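Local structure of gingipain R2 Pro-Domain (Porphyromonas gingivalis, 4IEF) at residues L73-T78 with D143-V148; V83-S88 with E131-S136. The protein is the pro-domain of an Arg-specific cysteine protease of Porphyromonas gingivalis, and probably keeps the enzyme latent and assists its folding until it is removed. All blocks are in the same frame, centred on the assembly; numbering follows the deposited sequence.

Contact 1. Residues L73-T78 with D143-V148; sequences LAVSET and DVRGQV
L73 and Q147 face each other as a hydrogen-bonded antiparallel pair, and with the R145 anchor further along they illustrate how backbone pairing and a single side chain can share the work of one contact. L73 N reaches Q147 O and Q147 N reaches L73 O, each at 2.9 Å. A74 and G146 follow as a non-hydrogen-bonded pair with the 4.5 Å between CA atoms that such pairs normally have. G146 CA also gives a CA-H...O contact to L73 O. A third backbone bond, V75 N to R145 O, closes this tight, largely buried part. V75 fits closely here: CG2 rests 3.5 Å from R145 O, and both methyls meet CB of Q147 at 3.8 to 3.9 Å. Q147 sends its amide nitrogen on to S136 O in strand 133-141, while M81 packs on both V75 and Q147.

After the V75 bond the contact is carried by R145. With CG trans to the backbone N (chi1 -171°) and the chain extended as far as NE, the side chain runs alongside the S76 carbonyl, its CD 3.2 Å from S76 O. NH1 donates to that carbonyl oxygen at 2.7 Å; the oxygen lies in the guanidinium plane, at its edge, although the nitrogen stands above the carbonyl plane. The carbonyls of R79, Q181 and N182 bind the same guanidinium, fixing its rotation. The looser side holds E77, exposed and turned away, and V144, whose CG1 touches A74 CB at 3.8 Å.

Four main-chain carbonyls thus gather round one buried cation; their dipoles would be expected to offset its charge, while the arginine, carried on strand 144-157, ties the connection between strands 69-74 and 79-93 to the chain that follows strand 162-176.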
# COMPACT_ATOMS: atom_id res chain seq x y z
N LEU A 73 -8.68 2.61 16.14
CA LEU A 73 -8.27 3.20 17.40
C LEU A 73 -7.11 2.44 18.02
O LEU A 73 -7.08 1.20 17.96
CB LEU A 73 -9.43 3.23 18.41
CG LEU A 73 -10.66 4.11 18.09
CD1 LEU A 73 -11.85 3.68 18.94
CD2 LEU A 73 -10.35 5.60 18.30
N ALA A 74 -6.16 3.17 18.61
CA ALA A 74 -5.08 2.60 19.41
C ALA A 74 -5.73 2.20 20.76
O ALA A 74 -6.31 3.07 21.43
CB ALA A 74 -3.96 3.63 19.59
N VAL A 75 -5.76 0.89 21.08
CA VAL A 75 -6.47 0.39 22.27
C VAL A 75 -5.51 -0.22 23.34
O VAL A 75 -4.29 -0.06 23.24
CB VAL A 75 -7.60 -0.62 21.88
CG1 VAL A 75 -8.73 0.07 21.10
CG2 VAL A 75 -7.06 -1.82 21.11
N SER A 76 -6.09 -0.88 24.38
CA SER A 76 -5.35 -1.53 25.48
C SER A 76 -4.41 -2.62 24.96
O SER A 76 -4.72 -3.28 23.98
CB SER A 76 -6.31 -2.12 26.51
OG SER A 76 -5.61 -2.78 27.55
N GLU A 77 -3.28 -2.80 25.64
CA GLU A 77 -2.25 -3.76 25.28
C GLU A 77 -2.57 -5.18 25.77
O GLU A 77 -2.12 -6.15 25.15
CB GLU A 77 -0.89 -3.31 25.86
CG GLU A 77 -0.32 -2.03 25.27
CD GLU A 77 -0.96 -0.71 25.66
OE1 GLU A 77 -1.45 -0.59 26.81
OE2 GLU A 77 -0.97 0.21 24.82
N THR A 78 -3.31 -5.30 26.90
CA THR A 78 -3.60 -6.60 27.52
C THR A 78 -5.10 -6.95 27.69
O THR A 78 -5.41 -8.14 27.80
CB THR A 78 -2.95 -6.66 28.92
OG1 THR A 78 -3.41 -5.55 29.69
CG2 THR A 78 -1.43 -6.68 28.87
N ASP A 143 4.25 -1.96 17.30
CA ASP A 143 4.28 -1.79 18.75
C ASP A 143 2.94 -1.28 19.32
O ASP A 143 2.85 -1.04 20.53
CB ASP A 143 5.41 -0.82 19.15
CG ASP A 143 6.80 -1.28 18.75
OD1 ASP A 143 7.48 -0.55 18.00
OD2 ASP A 143 7.22 -2.36 19.21
N VAL A 144 1.90 -1.14 18.47
CA VAL A 144 0.60 -0.63 18.93
C VAL A 144 -0.52 -1.66 18.65
O VAL A 144 -0.65 -2.15 17.53
CB VAL A 144 0.26 0.76 18.31
CG1 VAL A 144 -1.09 1.27 18.82
CG2 VAL A 144 1.35 1.79 18.60
N ARG A 145 -1.33 -1.96 19.69
CA ARG A 145 -2.49 -2.83 19.59
C ARG A 145 -3.66 -1.94 19.18
O ARG A 145 -3.93 -0.94 19.83
CB ARG A 145 -2.78 -3.61 20.90
CG ARG A 145 -3.85 -4.70 20.75
CD ARG A 145 -3.91 -5.62 21.95
NE ARG A 145 -5.04 -6.55 21.91
CZ ARG A 145 -6.19 -6.37 22.56
NH1 ARG A 145 -6.40 -5.27 23.26
NH2 ARG A 145 -7.14 -7.29 22.48
N GLY A 146 -4.28 -2.28 18.05
CA GLY A 146 -5.39 -1.51 17.51
C GLY A 146 -6.68 -2.29 17.41
O GLY A 146 -6.68 -3.53 17.46
N GLN A 147 -7.79 -1.56 17.27
CA GLN A 147 -9.12 -2.13 17.10
C GLN A 147 -10.00 -1.14 16.34
O GLN A 147 -9.95 0.07 16.59
CB GLN A 147 -9.75 -2.53 18.45
CG GLN A 147 -10.81 -3.62 18.27
CD GLN A 147 -11.19 -4.35 19.53
OE1 GLN A 147 -10.70 -4.06 20.63
NE2 GLN A 147 -12.08 -5.32 19.41
N VAL A 148 -10.79 -1.66 15.39
CA VAL A 148 -11.67 -0.84 14.55
C VAL A 148 -13.08 -0.79 15.15
O VAL A 148 -13.66 -1.83 15.46
CB VAL A 148 -11.69 -1.33 13.08
CG1 VAL A 148 -12.67 -0.52 12.23
CG2 VAL A 148 -10.28 -1.29 12.48

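Contact 2. Residues V83-S88 with E131-S136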
# COMPACT_ATOMS: atom_id res chain seq x y z
N VAL A 83 -17.57 -1.63 23.34
CA VAL A 83 -18.09 -0.42 22.74
C VAL A 83 -19.50 -0.19 23.31
O VAL A 83 -20.33 -1.10 23.34
CB VAL A 83 -18.03 -0.43 21.20
CG1 VAL A 83 -18.82 -1.59 20.59
CG2 VAL A 83 -18.45 0.91 20.61
N GLU A 84 -19.73 1.03 23.82
CA GLU A 84 -21.01 1.43 24.38
C GLU A 84 -21.51 2.67 23.69
O GLU A 84 -20.75 3.63 23.52
CB GLU A 84 -20.92 1.71 25.89
CG GLU A 84 -20.26 0.62 26.72
CD GLU A 84 -20.59 0.72 28.20
OE1 GLU A 84 -21.51 -0.00 28.64
OE2 GLU A 84 -19.94 1.51 28.92
N VAL A 85 -22.79 2.68 23.31
CA VAL A 85 -23.43 3.84 22.70
C VAL A 85 -23.84 4.74 23.85
O VAL A 85 -24.73 4.38 24.62
CB VAL A 85 -24.61 3.44 21.77
CG1 VAL A 85 -25.40 4.67 21.31
CG2 VAL A 85 -24.11 2.64 20.58
N VAL A 86 -23.14 5.88 24.02
CA VAL A 86 -23.43 6.80 25.12
C VAL A 86 -24.46 7.87 24.69
O VAL A 86 -25.14 8.45 25.54
CB VAL A 86 -22.16 7.44 25.76
CG1 VAL A 86 -21.34 6.38 26.49
CG2 VAL A 86 -21.31 8.19 24.74
N SER A 87 -24.58 8.10 23.37
CA SER A 87 -25.49 9.08 22.79
C SER A 87 -25.88 8.65 21.36
O SER A 87 -25.02 8.19 20.61
CB SER A 87 -24.85 10.46 22.78
OG SER A 87 -25.60 11.43 22.07
N SER A 88 -27.18 8.76 21.03
CA SER A 88 -27.73 8.41 19.71
C SER A 88 -28.99 9.23 19.42
O SER A 88 -29.73 9.58 20.34
CB SER A 88 -28.02 6.92 19.60
OG SER A 88 -29.07 6.51 20.46
N GLU A 131 -27.29 -4.01 15.72
CA GLU A 131 -26.41 -3.15 16.53
C GLU A 131 -26.04 -1.90 15.74
O GLU A 131 -25.74 -2.00 14.55
CB GLU A 131 -25.13 -3.90 16.97
CG GLU A 131 -25.29 -5.23 17.69
CD GLU A 131 -26.14 -5.30 18.94
OE1 GLU A 131 -26.93 -6.27 19.06
OE2 GLU A 131 -25.98 -4.44 19.84
N ILE A 132 -26.04 -0.74 16.39
CA ILE A 132 -25.69 0.52 15.73
C ILE A 132 -24.18 0.79 15.88
O ILE A 132 -23.66 1.68 15.21
CB ILE A 132 -26.57 1.72 16.19
CG1 ILE A 132 -26.34 2.12 17.65
CG2 ILE A 132 -28.06 1.47 15.90
CD1 ILE A 132 -26.68 3.56 17.96
N ALA A 133 -23.48 -0.01 16.73
CA ALA A 133 -22.04 0.10 16.95
C ALA A 133 -21.42 -1.25 17.33
O ALA A 133 -21.94 -1.95 18.21
CB ALA A 133 -21.74 1.13 18.03
N THR A 134 -20.33 -1.62 16.65
CA THR A 134 -19.59 -2.87 16.90
C THR A 134 -18.07 -2.63 16.88
O THR A 134 -17.61 -1.57 16.45
CB THR A 134 -19.94 -3.96 15.85
OG1 THR A 134 -19.46 -3.55 14.56
CG2 THR A 134 -21.43 -4.34 15.83
N LEU A 135 -17.31 -3.65 17.31
CA LEU A 135 -15.85 -3.66 17.26
C LEU A 135 -15.40 -4.80 16.37
O LEU A 135 -15.96 -5.90 16.45
CB LEU A 135 -15.22 -3.80 18.65
CG LEU A 135 -15.24 -2.57 19.58
CD1 LEU A 135 -14.85 -2.97 20.97
CD2 LEU A 135 -14.31 -1.47 19.09
N SER A 136 -14.38 -4.55 15.53
CA SER A 136 -13.79 -5.60 14.71
C SER A 136 -12.70 -6.30 15.55
O SER A 136 -12.40 -5.82 16.65
CB SER A 136 -13.23 -5.02 13.41
OG SER A 136 -14.28 -4.68 12.52
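An apolar surface contact, this one joins strands 79-93 and 133-141, non-neighbouring members of one curled or branched antiparallel sheet that are linked through strands 162-176 and 144-157. The short segments run nearly antiparallel, at 160°, with axes 7.0 Å apart, and each bonds through its backbone to those linking strands: E84 to A172, T134 to N150.

V83 and L135 lie alongside with their side chains pointing opposite ways, V83 CG1 being 3.8 Å from L135 CG. A chi1 of 60° sets that methyl in the cleft flanked by N and C, which points it at the chain of T134 and L135, while CG2 looks toward A133 CB at 4.2 Å. Further along, V85 meets I132 nearly perpendicularly. V85 CG2 rests against both I132 CG1 at 3.7 Å and A133 CB at 3.8 Å, and V85 CG1 meets I132 CD1. The same CD1 reaches on to S88 CB at 4.0 Å, past the classic beta bulge that V86 and S87 form opposite V170.

V149, V171 and Y166 add to the surroundings. With side-chain carbons making most of the contact, the pairing would rest mainly on van der Waals fit and partial shielding from water, and lacks the directional register of a ladder.

How the contacts relate
Contact 1 is mostly buried and contact 2 lies at the surface, although the centre of contact 2 is about 9 Å from the centre of the chain, against about 18 Å for contact 1. Both involve the same large antiparallel sheet: strands 69-74 and 79-93 follow one another in the chain, as do 133-141 and 144-157, so each contact draws one member from each pair. Sheet neighbours in contact 1 use backbone bonds and an arginine bonded to main-chain carbonyls, whereas contact 2 joins strands mainly by apolar side chains, without hydrogen bonds between its segments. S136 N probably bonds to V148 O and Q147 NE2 to S136 O, which joins the two contacts through neighbouring strands 133-141 and 144-157.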